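Local coordinates for odorant binding protein ASP5 (Apis mellifera, PDB 3R72) that probably binds and carries small odorant molecules in honeybee antennae, as a helical odorant-binding protein of the PBP/GOBP family, at residues A89-E94 with Y112-E117. Residues are numbered along the deposited sequence; the frame is centred on the assembly and turned at random. Where two conformers were deposited one is given.
Sequences AVCRNE and YKQNPE
Gln114 reaches from the last turn of its helix to Val90 and Cys91 and is the one side chain of 112-117 that touches 89-94. Gln114 CG lies 3.9 Å from Cys91 SG, the sulfur of the disulfide to Cys110. From there the chain kinks at chi2 (-37°), curling the terminal amide back over its own backbone and laying it alongside one methyl of Val90, with Gln114 CD 4.0 Å from Val90 CG1. That methyl stands anti to the backbone N of its residue (chi1 171°), and the two side chains run at a slant to each other. No hydrogen bond joins the segments: the meeting is van der Waals packing of small area, 108 Å², with Cys91 buried beneath and Val90 and Gln114 toward solvent. A type I beta turn runs from Cys91 to Glu94. Cys91 also packs on Tyr107 and His111, which line the N-butyl-benzenesulfonamide pocket, and its side chain lies about 8 Å from a bound ligand; Gln114 touches Ile87. The contact thus flanks one of the three disulfides that brace this odorant-binding fold, the link tying the C-terminal end of helix 81-91 to the final turns of helix 100-114.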
# COMPACT_ATOMS: atom_id res chain seq x y z
N ALA A 89 5.66 5.52 11.14
CA ALA A 89 5.99 6.70 11.93
C ALA A 89 6.73 7.76 11.11
O ALA A 89 6.50 8.96 11.29
CB ALA A 89 6.82 6.31 13.13
N VAL A 90 7.61 7.33 10.22
CA VAL A 90 8.27 8.26 9.30
C VAL A 90 7.30 8.77 8.24
O VAL A 90 7.13 9.98 8.04
CB VAL A 90 9.49 7.59 8.63
CG1 VAL A 90 10.06 8.47 7.51
CG2 VAL A 90 10.58 7.31 9.68
N CYS A 91 6.65 7.86 7.53
CA CYS A 91 5.87 8.25 6.36
C CYS A 91 4.64 9.06 6.70
O CYS A 91 4.20 9.86 5.87
CB CYS A 91 5.54 7.03 5.52
SG CYS A 91 7.05 6.31 4.78
N ARG A 92 4.09 8.91 7.90
CA ARG A 92 2.89 9.66 8.26
C ARG A 92 3.16 11.15 8.36
O ARG A 92 2.22 11.95 8.34
CB ARG A 92 2.26 9.17 9.57
CG ARG A 92 3.10 9.45 10.80
CD ARG A 92 2.50 8.83 12.05
NE ARG A 92 1.20 9.42 12.33
CZ ARG A 92 0.15 8.78 12.86
NH1 ARG A 92 0.25 7.51 13.23
NH2 ARG A 92 -1.00 9.42 13.01
N ASN A 93 4.42 11.52 8.57
CA ASN A 93 4.79 12.93 8.76
C ASN A 93 5.33 13.64 7.52
O ASN A 93 5.74 14.79 7.59
CB ASN A 93 5.71 13.07 9.97
CG ASN A 93 4.93 13.01 11.26
OD1 ASN A 93 3.75 13.38 11.30
ND2 ASN A 93 5.56 12.55 12.33
N GLU A 94 5.32 12.95 6.38
CA GLU A 94 5.61 13.58 5.09
C GLU A 94 4.33 14.24 4.57
O GLU A 94 3.24 13.70 4.76
CB GLU A 94 6.11 12.51 4.11
CG GLU A 94 6.43 12.99 2.70
CD GLU A 94 7.01 11.89 1.81
OE1 GLU A 94 7.77 11.05 2.33
OE2 GLU A 94 6.70 11.87 0.59
N TYR A 112 8.24 2.30 0.31
CA TYR A 112 9.28 1.65 -0.47
C TYR A 112 10.66 2.18 -0.08
O TYR A 112 11.59 1.40 0.18
CB TYR A 112 9.03 1.85 -1.97
CG TYR A 112 10.09 1.19 -2.83
CD1 TYR A 112 9.98 -0.14 -3.23
CD2 TYR A 112 11.24 1.88 -3.19
CE1 TYR A 112 10.97 -0.75 -3.98
CE2 TYR A 112 12.22 1.27 -3.93
CZ TYR A 112 12.08 -0.04 -4.32
OH TYR A 112 13.05 -0.66 -5.07
N LYS A 113 10.80 3.50 -0.06
CA LYS A 113 12.08 4.12 0.19
C LYS A 113 12.66 3.74 1.55
O LYS A 113 13.87 3.61 1.70
CB LYS A 113 11.97 5.63 0.05
CG LYS A 113 11.90 6.06 -1.39
CD LYS A 113 12.05 7.57 -1.52
CE LYS A 113 11.57 8.08 -2.88
NZ LYS A 113 11.52 9.57 -2.90
N GLN A 114 11.80 3.54 2.56
CA GLN A 114 12.32 3.16 3.87
C GLN A 114 12.90 1.75 3.92
O GLN A 114 13.76 1.46 4.75
CB GLN A 114 11.26 3.29 4.96
CG GLN A 114 10.51 4.63 5.06
CD GLN A 114 11.34 5.87 4.79
OE1 GLN A 114 11.03 6.67 3.88
NE2 GLN A 114 12.37 6.06 5.56
N ASN A 115 12.42 0.86 3.05
CA ASN A 115 12.95 -0.50 3.02
C ASN A 115 12.59 -1.18 1.70
O ASN A 115 11.61 -1.92 1.61
CB ASN A 115 12.43 -1.29 4.24
CG ASN A 115 13.19 -2.55 4.49
OD1 ASN A 115 13.55 -3.28 3.58
ND2 ASN A 115 13.43 -2.84 5.77
N PRO A 116 13.38 -0.92 0.66
CA PRO A 116 13.04 -1.50 -0.65
C PRO A 116 12.99 -3.02 -0.64
O PRO A 116 12.12 -3.60 -1.28
CB PRO A 116 14.15 -0.97 -1.56
CG PRO A 116 14.52 0.34 -0.94
CD PRO A 116 14.44 0.10 0.55
N GLU A 117 13.90 -3.66 0.10
CA GLU A 117 13.99 -5.12 0.08
C GLU A 117 12.69 -5.78 0.51
O GLU A 117 12.26 -6.77 -0.07
CB GLU A 117 15.13 -5.62 0.97
CG GLU A 117 15.27 -7.15 0.98
CD GLU A 117 16.20 -7.69 2.04
OE1 GLU A 117 16.58 -6.94 2.95
OE2 GLU A 117 16.55 -8.89 1.96